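Local coordinates for cell wall binding protein cwp8 (Peptoclostridium difficile, PDB 5J6Q) that probably anchors itself to the bacterial cell wall through its three CWB2 domains, as a cell wall protein associated with the S-layer, at residues 12-23 with 50-60; 117-128 with 131-142. One frame throughout, in Å; residues are numbered along the deposited sequence.

Contact 1: 12-23 with 50-60; sequences SAKLIEEVRKAL and LTNATQLQNKI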
loop_
_atom_site.group_PDB
_atom_site.type_symbol
_atom_site.label_atom_id
_atom_site.label_comp_id
_atom_site.label_asym_id
_atom_site.label_seq_id
_atom_site.Cartn_x
_atom_site.Cartn_y
_atom_site.Cartn_z
ATOM N N SER A 12 -13.865 -5.470 21.383
ATOM C CA SER A 12 -14.262 -4.402 22.341
ATOM C C SER A 12 -14.389 -4.900 23.791
ATOM O O SER A 12 -14.810 -4.113 24.628
ATOM C CB SER A 12 -15.584 -3.761 21.914
ATOM O OG SER A 12 -16.591 -4.730 21.637
ATOM N N ALA A 13 -14.035 -6.208 24.107
ATOM C CA ALA A 13 -14.108 -6.771 25.501
ATOM C C ALA A 13 -13.499 -5.838 26.551
ATOM O O ALA A 13 -14.119 -5.498 27.566
ATOM C CB ALA A 13 -13.368 -8.095 25.548
ATOM N N LYS A 14 -12.286 -5.436 26.284
ATOM C CA LYS A 14 -11.473 -4.554 27.091
ATOM C C LYS A 14 -12.183 -3.216 27.312
ATOM O O LYS A 14 -12.100 -2.670 28.415
ATOM C CB LYS A 14 -10.131 -4.353 26.354
ATOM C CG LYS A 14 -9.133 -3.467 27.087
ATOM C CD LYS A 14 -7.738 -3.602 26.482
ATOM N N LEU A 15 -12.928 -2.683 26.292
ATOM C CA LEU A 15 -13.547 -1.381 26.539
ATOM C C LEU A 15 -14.710 -1.596 27.488
ATOM O O LEU A 15 -14.852 -0.872 28.452
ATOM C CB LEU A 15 -14.014 -0.749 25.202
ATOM C CG LEU A 15 -14.816 0.542 25.416
ATOM C CD1 LEU A 15 -13.861 1.673 25.721
ATOM C CD2 LEU A 15 -15.649 0.832 24.165
ATOM N N ILE A 16 -15.533 -2.579 27.215
ATOM C CA ILE A 16 -16.662 -2.883 28.061
ATOM C C ILE A 16 -16.318 -3.083 29.620
ATOM O O ILE A 16 -17.088 -2.639 30.473
ATOM C CB ILE A 16 -17.203 -4.125 27.447
ATOM C CG1 ILE A 16 -17.730 -3.790 26.032
ATOM C CG2 ILE A 16 -18.258 -4.759 28.377
ATOM C CD1 ILE A 16 -18.164 -5.029 25.202
ATOM N N GLU A 17 -15.176 -3.735 29.971
ATOM C CA GLU A 17 -14.823 -3.926 31.401
ATOM C C GLU A 17 -14.181 -2.659 31.894
ATOM O O GLU A 17 -14.165 -2.351 33.079
ATOM C CB GLU A 17 -13.869 -5.113 31.570
ATOM C CG GLU A 17 -14.498 -6.236 32.382
ATOM C CD GLU A 17 -14.606 -5.899 33.862
ATOM O OE1 GLU A 17 -13.540 -5.707 34.506
ATOM O OE2 GLU A 17 -15.761 -5.827 34.384
ATOM N N GLU A 18 -13.640 -1.917 30.965
ATOM C CA GLU A 18 -13.066 -0.628 31.270
ATOM C C GLU A 18 -14.274 0.231 31.738
ATOM O O GLU A 18 -14.236 0.932 32.761
ATOM C CB GLU A 18 -12.405 -0.073 29.989
ATOM C CG GLU A 18 -10.957 -0.529 29.807
ATOM C CD GLU A 18 -10.259 0.098 28.600
ATOM O OE1 GLU A 18 -10.862 0.938 27.899
ATOM O OE2 GLU A 18 -9.092 -0.266 28.354
ATOM N N VAL A 19 -15.394 0.120 30.992
ATOM C CA VAL A 19 -16.565 0.914 31.348
ATOM C C VAL A 19 -17.236 0.327 32.631
ATOM O O VAL A 19 -17.661 1.082 33.483
ATOM C CB VAL A 19 -17.512 0.887 30.113
ATOM C CG1 VAL A 19 -18.820 1.505 30.500
ATOM C CG2 VAL A 19 -16.885 1.638 28.920
ATOM N N ARG A 20 -17.353 -1.016 32.716
ATOM C CA ARG A 20 -17.954 -1.663 33.895
ATOM C C ARG A 20 -17.262 -1.131 35.173
ATOM O O ARG A 20 -17.906 -0.660 36.098
ATOM C CB ARG A 20 -17.858 -3.235 33.777
ATOM C CG ARG A 20 -18.697 -3.887 34.846
ATOM C CD ARG A 20 -18.903 -5.387 34.740
ATOM N NE ARG A 20 -18.709 -5.947 33.402
ATOM C CZ ARG A 20 -19.708 -6.293 32.596
ATOM N NH1 ARG A 20 -20.969 -6.128 32.977
ATOM N NH2 ARG A 20 -19.453 -6.800 31.404
ATOM N N LYS A 21 -15.959 -1.135 35.190
ATOM C CA LYS A 21 -15.231 -0.650 36.358
ATOM C C LYS A 21 -15.442 0.814 36.604
ATOM O O LYS A 21 -15.675 1.213 37.755
ATOM C CB LYS A 21 -13.730 -0.929 36.175
ATOM C CG LYS A 21 -13.372 -2.384 36.457
ATOM C CD LYS A 21 -11.848 -2.594 36.425
ATOM C CE LYS A 21 -11.486 -4.054 36.220
ATOM N NZ LYS A 21 -10.063 -4.236 35.810
ATOM N N ALA A 22 -15.396 1.652 35.524
ATOM C CA ALA A 22 -15.533 3.108 35.696
ATOM C C ALA A 22 -16.949 3.434 36.239
ATOM O O ALA A 22 -17.132 4.386 37.034
ATOM C CB ALA A 22 -15.287 3.830 34.342
ATOM N N LEU A 23 -17.958 2.674 35.776
ATOM C CA LEU A 23 -19.329 2.889 36.298
ATOM C C LEU A 23 -19.373 2.637 37.825
ATOM O O LEU A 23 -20.275 3.122 38.482
ATOM C CB LEU A 23 -20.331 1.908 35.627
ATOM C CG LEU A 23 -20.573 2.181 34.164
ATOM C CD1 LEU A 23 -21.472 1.118 33.519
ATOM C CD2 LEU A 23 -21.236 3.552 34.057
ATOM N N LEU A 50 -25.608 5.767 29.778
ATOM C CA LEU A 50 -25.446 4.305 29.827
ATOM C C LEU A 50 -26.096 3.704 31.113
ATOM O O LEU A 50 -25.653 3.996 32.202
ATOM C CB LEU A 50 -23.966 3.933 29.777
ATOM C CG LEU A 50 -23.703 2.430 29.495
ATOM C CD1 LEU A 50 -24.518 1.856 28.300
ATOM C CD2 LEU A 50 -22.216 2.371 29.098
ATOM N N THR A 51 -27.125 2.882 30.963
ATOM C CA THR A 51 -27.795 2.298 32.124
ATOM C C THR A 51 -26.722 1.325 32.826
ATOM O O THR A 51 -26.583 1.453 34.019
ATOM C CB THR A 51 -29.005 1.469 31.739
ATOM O OG1 THR A 51 -29.900 2.282 30.962
ATOM C CG2 THR A 51 -29.721 0.916 33.058
ATOM N N ASN A 52 -25.968 0.458 32.095
ATOM C CA ASN A 52 -24.921 -0.409 32.840
ATOM C C ASN A 52 -24.047 -1.028 31.775
ATOM O O ASN A 52 -24.359 -0.779 30.604
ATOM C CB ASN A 52 -25.676 -1.465 33.749
ATOM C CG ASN A 52 -26.676 -2.361 32.981
ATOM O OD1 ASN A 52 -26.411 -2.801 31.885
ATOM N ND2 ASN A 52 -27.843 -2.716 33.483
ATOM N N ALA A 53 -22.983 -1.882 32.076
ATOM C CA ALA A 53 -22.178 -2.329 30.969
ATOM C C ALA A 53 -22.881 -3.239 30.106
ATOM O O ALA A 53 -22.564 -3.312 28.916
ATOM C CB ALA A 53 -20.908 -3.001 31.444
ATOM N N THR A 54 -23.848 -3.967 30.629
ATOM C CA THR A 54 -24.488 -4.881 29.704
ATOM C C THR A 54 -25.275 -4.070 28.550
ATOM O O THR A 54 -25.390 -4.575 27.447
ATOM C CB THR A 54 -25.521 -5.806 30.499
ATOM O OG1 THR A 54 -24.760 -6.532 31.488
ATOM C CG2 THR A 54 -26.282 -6.852 29.607
ATOM N N GLN A 55 -25.841 -2.898 28.815
ATOM C CA GLN A 55 -26.549 -2.224 27.689
ATOM C C GLN A 55 -25.415 -1.806 26.685
ATOM O O GLN A 55 -25.667 -1.751 25.517
ATOM C CB GLN A 55 -27.268 -0.981 28.240
ATOM C CG GLN A 55 -27.946 -0.095 27.084
ATOM C CD GLN A 55 -28.553 1.093 27.745
ATOM O OE1 GLN A 55 -27.859 2.034 28.300
ATOM N NE2 GLN A 55 -29.790 0.984 27.983
ATOM N N LEU A 56 -24.121 -1.601 27.160
ATOM C CA LEU A 56 -23.064 -1.154 26.235
ATOM C C LEU A 56 -22.860 -2.301 25.276
ATOM O O LEU A 56 -22.999 -2.201 24.019
ATOM C CB LEU A 56 -21.731 -0.758 26.992
ATOM C CG LEU A 56 -20.506 -0.466 26.024
ATOM C CD1 LEU A 56 -20.902 0.560 24.925
ATOM C CD2 LEU A 56 -19.342 0.171 26.725
ATOM N N GLN A 57 -22.544 -3.471 25.927
ATOM C CA GLN A 57 -22.405 -4.749 25.242
ATOM C C GLN A 57 -23.538 -5.015 24.222
ATOM O O GLN A 57 -23.250 -5.413 23.072
ATOM C CB GLN A 57 -22.474 -5.899 26.259
ATOM C CG GLN A 57 -22.194 -7.249 25.635
ATOM C CD GLN A 57 -20.901 -7.798 26.213
ATOM O OE1 GLN A 57 -19.867 -7.828 25.541
ATOM N NE2 GLN A 57 -20.928 -8.252 27.490
ATOM N N ASN A 58 -24.825 -4.861 24.640
ATOM C CA ASN A 58 -25.899 -5.144 23.694
ATOM C C ASN A 58 -25.875 -4.138 22.515
ATOM O O ASN A 58 -26.324 -4.512 21.430
ATOM C CB ASN A 58 -27.321 -5.044 24.347
ATOM C CG ASN A 58 -27.612 -6.140 25.407
ATOM O OD1 ASN A 58 -28.425 -5.910 26.321
ATOM N ND2 ASN A 58 -27.061 -7.315 25.314
ATOM N N LYS A 59 -25.509 -2.868 22.744
ATOM C CA LYS A 59 -25.536 -1.892 21.656
ATOM C C LYS A 59 -24.432 -2.224 20.704
ATOM O O LYS A 59 -24.654 -2.232 19.489
ATOM C CB LYS A 59 -25.444 -0.438 22.223
ATOM C CG LYS A 59 -26.857 -0.017 22.846
ATOM C CD LYS A 59 -26.921 1.500 23.252
ATOM C CE LYS A 59 -28.284 1.777 23.900
ATOM N NZ LYS A 59 -28.351 3.179 24.366
ATOM N N ILE A 60 -23.251 -2.548 21.239
ATOM C CA ILE A 60 -22.143 -2.948 20.399
ATOM C C ILE A 60 -22.507 -4.181 19.559
ATOM O O ILE A 60 -22.143 -4.232 18.366
ATOM C CB ILE A 60 -20.891 -3.239 21.284
ATOM C CG1 ILE A 60 -20.220 -1.926 21.780
ATOM C CG2 ILE A 60 -19.886 -4.065 20.466
ATOM C CD1 ILE A 60 -19.125 -2.239 22.878
#

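Contact 2: 117-128 with 131-142; sequences KLTATIKSTNTV and KRAKDSANVITL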
loop_
_atom_site.group_PDB
_atom_site.type_symbol
_atom_site.label_atom_id
_atom_site.label_comp_id
_atom_site.label_asym_id
_atom_site.label_seq_id
_atom_site.Cartn_x
_atom_site.Cartn_y
_atom_site.Cartn_z
ATOM N N LYS A 117 -23.511 44.979 54.535
ATOM C CA LYS A 117 -22.290 45.378 53.846
ATOM C C LYS A 117 -21.059 45.245 54.732
ATOM O O LYS A 117 -21.062 45.680 55.884
ATOM C CB LYS A 117 -22.418 46.827 53.356
ATOM C CG LYS A 117 -21.402 47.179 52.281
ATOM C CD LYS A 117 -21.293 48.682 52.109
ATOM C CE LYS A 117 -19.935 49.076 51.586
ATOM N NZ LYS A 117 -19.867 50.531 51.304
ATOM N N LEU A 118 -20.007 44.638 54.185
ATOM C CA LEU A 118 -18.754 44.431 54.896
ATOM C C LEU A 118 -17.659 45.329 54.348
ATOM O O LEU A 118 -17.832 45.958 53.304
ATOM C CB LEU A 118 -18.317 42.969 54.761
ATOM C CG LEU A 118 -19.333 41.961 55.263
ATOM C CD1 LEU A 118 -18.922 40.577 54.824
ATOM C CD2 LEU A 118 -19.416 42.024 56.771
ATOM N N THR A 119 -16.527 45.383 55.046
ATOM C CA THR A 119 -15.393 46.206 54.632
ATOM C C THR A 119 -14.080 45.510 54.946
ATOM O O THR A 119 -13.910 44.950 56.031
ATOM C CB THR A 119 -15.411 47.569 55.342
ATOM O OG1 THR A 119 -15.765 47.370 56.712
ATOM C CG2 THR A 119 -16.387 48.535 54.701
ATOM N N ALA A 120 -13.150 45.552 53.998
ATOM C CA ALA A 120 -11.841 44.930 54.168
ATOM C C ALA A 120 -10.707 45.929 53.920
ATOM O O ALA A 120 -10.803 46.790 53.038
ATOM C CB ALA A 120 -11.701 43.750 53.219
ATOM N N THR A 121 -9.640 45.811 54.712
ATOM C CA THR A 121 -8.464 46.668 54.616
ATOM C C THR A 121 -7.191 45.839 54.562
ATOM O O THR A 121 -6.983 45.023 55.469
ATOM C CB THR A 121 -8.347 47.558 55.864
ATOM O OG1 THR A 121 -9.606 48.179 56.107
ATOM C CG2 THR A 121 -7.239 48.626 55.715
ATOM N N ILE A 122 -6.352 46.024 53.527
ATOM C CA ILE A 122 -5.088 45.303 53.493
ATOM C C ILE A 122 -4.242 45.880 54.644
ATOM O O ILE A 122 -4.159 47.090 54.766
ATOM C CB ILE A 122 -4.437 45.492 52.114
ATOM C CG1 ILE A 122 -5.456 45.061 51.039
ATOM C CG2 ILE A 122 -3.105 44.696 52.015
ATOM C CD1 ILE A 122 -4.857 44.871 49.654
ATOM N N LYS A 123 -3.631 45.022 55.447
ATOM C CA LYS A 123 -2.876 45.410 56.609
ATOM C C LYS A 123 -1.396 45.110 56.460
ATOM O O LYS A 123 -0.595 45.614 57.211
ATOM C CB LYS A 123 -3.471 44.679 57.817
ATOM C CG LYS A 123 -4.057 45.635 58.842
ATOM C CD LYS A 123 -5.539 45.907 58.616
ATOM C CE LYS A 123 -6.186 46.461 59.867
ATOM N NZ LYS A 123 -6.091 47.945 59.942
ATOM N N SER A 124 -1.051 44.300 55.488
ATOM C CA SER A 124 0.326 43.896 55.159
ATOM C C SER A 124 0.267 43.110 53.839
ATOM O O SER A 124 -0.838 42.905 53.330
ATOM C CB SER A 124 0.938 43.033 56.271
ATOM O OG SER A 124 0.309 41.758 56.408
ATOM N N THR A 125 1.394 42.674 53.300
ATOM C CA THR A 125 1.427 41.920 52.071
ATOM C C THR A 125 0.664 40.574 52.146
ATOM O O THR A 125 0.346 40.064 51.086
ATOM C CB THR A 125 2.866 41.607 51.672
ATOM O OG1 THR A 125 3.493 40.967 52.785
ATOM C CG2 THR A 125 3.642 42.868 51.264
ATOM N N ASN A 126 0.377 40.000 53.343
ATOM C CA ASN A 126 -0.339 38.738 53.311
ATOM C C ASN A 126 -1.429 38.610 54.366
ATOM O O ASN A 126 -1.738 37.483 54.779
ATOM C CB ASN A 126 0.648 37.578 53.405
ATOM C CG ASN A 126 1.530 37.594 54.616
ATOM O OD1 ASN A 126 1.397 38.438 55.498
ATOM N ND2 ASN A 126 2.464 36.665 54.736
ATOM N N THR A 127 -2.013 39.762 54.792
ATOM C CA THR A 127 -3.117 39.799 55.760
ATOM C C THR A 127 -4.080 40.896 55.378
ATOM O O THR A 127 -3.653 41.972 54.971
ATOM C CB THR A 127 -2.652 40.071 57.200
ATOM O OG1 THR A 127 -1.910 41.304 57.236
ATOM C CG2 THR A 127 -1.782 38.949 57.738
ATOM N N VAL A 128 -5.372 40.626 55.509
ATOM C CA VAL A 128 -6.470 41.548 55.234
ATOM C C VAL A 128 -7.477 41.418 56.393
ATOM O O VAL A 128 -7.817 40.302 56.811
ATOM C CB VAL A 128 -7.169 41.224 53.891
ATOM C CG1 VAL A 128 -8.293 42.228 53.619
ATOM C CG2 VAL A 128 -6.163 41.231 52.752
ATOM N N LYS A 131 -14.446 43.195 58.518
ATOM C CA LYS A 131 -15.409 43.567 59.547
ATOM C C LYS A 131 -16.618 44.200 58.873
ATOM O O LYS A 131 -16.678 44.211 57.644
ATOM C CB LYS A 131 -14.768 44.571 60.522
ATOM C CG LYS A 131 -14.426 45.904 59.861
ATOM C CD LYS A 131 -13.502 46.737 60.739
ATOM C CE LYS A 131 -12.923 47.908 59.982
ATOM N NZ LYS A 131 -13.986 48.823 59.499
ATOM N N ARG A 132 -17.578 44.726 59.645
ATOM C CA ARG A 132 -18.734 45.355 59.016
ATOM C C ARG A 132 -18.527 46.863 58.853
ATOM O O ARG A 132 -17.736 47.459 59.579
ATOM C CB ARG A 132 -19.992 45.083 59.839
ATOM C CG ARG A 132 -21.261 45.522 59.128
ATOM C CD ARG A 132 -22.431 44.633 59.498
ATOM N NE ARG A 132 -22.420 44.307 60.922
ATOM C CZ ARG A 132 -23.503 43.956 61.599
ATOM N NH1 ARG A 132 -24.678 43.882 60.989
ATOM N NH2 ARG A 132 -23.424 43.678 62.893
ATOM N N ALA A 133 -19.240 47.476 57.903
ATOM C CA ALA A 133 -19.132 48.906 57.634
ATOM C C ALA A 133 -19.834 49.775 58.679
ATOM O O ALA A 133 -19.390 50.893 58.926
ATOM C CB ALA A 133 -19.716 49.205 56.263
ATOM N N LYS A 134 -20.918 49.278 59.292
ATOM C CA LYS A 134 -21.649 50.084 60.266
ATOM C C LYS A 134 -21.080 49.942 61.671
ATOM O O LYS A 134 -20.552 50.905 62.221
ATOM C CB LYS A 134 -23.136 49.687 60.262
ATOM N N ASP A 135 -21.185 48.747 62.250
ATOM C CA ASP A 135 -20.703 48.494 63.603
ATOM C C ASP A 135 -19.194 48.307 63.663
ATOM O O ASP A 135 -18.620 48.402 64.745
ATOM C CB ASP A 135 -21.382 47.237 64.170
ATOM N N SER A 136 -18.549 48.046 62.513
ATOM C CA SER A 136 -17.105 47.810 62.450
ATOM C C SER A 136 -16.703 46.711 63.436
ATOM O O SER A 136 -15.591 46.711 63.962
ATOM C CB SER A 136 -16.344 49.097 62.750
ATOM O OG SER A 136 -16.304 49.928 61.600
ATOM N N ALA A 137 -17.625 45.773 63.679
ATOM C CA ALA A 137 -17.402 44.668 64.606
ATOM C C ALA A 137 -17.278 43.345 63.863
ATOM O O ALA A 137 -17.394 43.315 62.638
ATOM C CB ALA A 137 -18.553 44.592 65.596
ATOM N N ASN A 138 -17.046 42.250 64.608
ATOM C CA ASN A 138 -16.900 40.908 64.048
ATOM C C ASN A 138 -15.749 40.959 63.065
ATOM O O ASN A 138 -15.913 40.782 61.861
ATOM C CB ASN A 138 -18.212 40.471 63.395
ATOM C CG ASN A 138 -19.393 40.685 64.315
ATOM O OD1 ASN A 138 -20.459 41.115 63.865
ATOM N ND2 ASN A 138 -19.282 40.425 65.627
ATOM N N VAL A 139 -14.567 41.214 63.620
ATOM C CA VAL A 139 -13.330 41.385 62.872
ATOM C C VAL A 139 -12.504 40.119 62.765
ATOM O O VAL A 139 -12.241 39.458 63.768
ATOM C CB VAL A 139 -12.499 42.490 63.564
ATOM C CG1 VAL A 139 -11.251 42.798 62.750
ATOM C CG2 VAL A 139 -13.333 43.750 63.752
ATOM N N ILE A 140 -12.086 39.789 61.543
ATOM C CA ILE A 140 -11.252 38.630 61.307
ATOM C C ILE A 140 -10.059 39.041 60.454
ATOM O O ILE A 140 -10.140 39.986 59.669
ATOM C CB ILE A 140 -12.050 37.501 60.599
ATOM C CG1 ILE A 140 -12.508 37.960 59.201
ATOM C CG2 ILE A 140 -13.254 37.096 61.444
ATOM C CD1 ILE A 140 -13.078 36.822 58.363
ATOM N N THR A 141 -8.943 38.360 60.631
ATOM C CA THR A 141 -7.790 38.609 59.803
ATOM C C THR A 141 -7.506 37.351 58.964
ATOM O O THR A 141 -7.147 36.298 59.492
ATOM C CB THR A 141 -6.586 39.026 60.662
ATOM O OG1 THR A 141 -5.460 39.163 59.797
ATOM C CG2 THR A 141 -6.272 38.020 61.763
ATOM N N LEU A 142 -7.705 37.464 57.664
ATOM C CA LEU A 142 -7.406 36.385 56.754
ATOM C C LEU A 142 -5.963 36.482 56.253
ATOM O O LEU A 142 -5.472 37.580 55.986
ATOM C CB LEU A 142 -8.394 36.455 55.570
ATOM C CG LEU A 142 -9.850 36.286 55.995
ATOM C CD1 LEU A 142 -10.760 36.220 54.786
ATOM C CD2 LEU A 142 -9.953 35.018 56.824
#

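Contact 1: 12-23 with 50-60
Apolar side chains carry most of the contact between the antiparallel helices 13-23 and 53-60, whose axes approach to 9.5 Å at an angle of 155°. I16 and I60 reach toward each other tip to tip, their CD1 atoms 3.8 Å apart. The two methyls of V19 meet different leucines: its CG2 meets L56 CD2 at 3.6 Å, the two side chains crossing at about a right angle, while its CG1, held anti to the backbone N (chi1 171°), lies against L50 CD2 at 3.8 Å. Near the start of the second helix, L23 CD1 rests on the backbone N of A53 at 3.7 Å.

The small A53 allows the backbones their near approach, with its CA 5.2 Å from the CA of R20. The guanidinium of R20 lies over this methyl: A53 CB sits on one of its faces, 3.5 Å from NH1 and offset toward the rim. A bend at chi3 (-22°) turns the R20 chain, and its NE forms a salt bridge with E17 OE2, weak as a hydrogen bond, from one turn earlier. Q57 crosses I16 at about a right angle and puts OE1 3.3 Å from I16 CD1.

Among the polar groups, N52 is the N-cap of helix 53-60, its OD1 accepting from Q55 N. The hydroxyl of S12, beside I60, is satisfied separately by a hydrogen bond with A9 O.

The pair packs on a mixed sheet in this N-terminal region: L15 touches V71, V180 and V182 of strands 68-75 and 178-183, L56 rests on V45 and V71, and I60 reaches V182.

Contact 2: 117-128 with 131-142
T119 and K131 face each other as a hydrogen-bonded antiparallel pair in a three-stranded meander, in which strand 127-132 lies between strands 118-124 and 140-143 and successive strands are joined as beta hairpins. T119 N donates to K131 O at 2.9 Å, and K131 N to T119 O. Their side chains stand on the same face of the sheet. The T119 hydroxyl takes the position between its backbone N and carbonyl carbon (chi1 42°), which directs OG1 to the K131 side: K131 CG lies 3.7 Å from it, and OG1 also makes a weak hydrogen bond to K131 O. The other branch of T119 turns to the neighbouring residue, CG2 meeting A133 CB at 3.7 Å. The lysine chain bends at chi4 (61°), and its NZ makes a weak bond to S136 OG in the turn that leads to the third strand.

One residue back, the side chains of the non-hydrogen-bonded pair L118 and R132 diverge. L118 CD2 nevertheless folds back to 4.1 Å from R132 CA, and its side chain also touches Y106 of helix 96-111 and F151. R132 CG lies 3.3 Å from K117 O; that carbonyl also accepts from A133 N in a long but straight bond.

At the far end V128 pairs with L142 on the face opposite to T119 and K131, the face from which L118 also projects. Helix 96-111 backs this face, V128 packing against its I99 and V100, while L142 touches Y93. T141 OG1 comes to 3.9 Å from T127 CB. Two backbone bonds close the V128-L142 pair, V128 N to L142 O at 3.1 Å and L142 N to V128 O, and L142 O also receives T127 CA at 3.2 Å in a CA-H...O contact.

How the contacts relate
Contact 1 and contact 2 are separate pieces of the chain's N-terminal half and follow one another in series along it. Their centres lie 54 Å apart and their nearest atoms about 37 Å, so neither touches the other. Both are on the same side of the chain's centre, contact 1 about 35 Å and contact 2 about 73 Å from it, which places the meander far out on the elongated molecule. The helix pair of contact 1 is a buried contact, whereas the strands of contact 2, in Cwp8 domain 2, are only partly buried. Neither is known to take part in wall binding, which is probably the work of the CWB2 repeats.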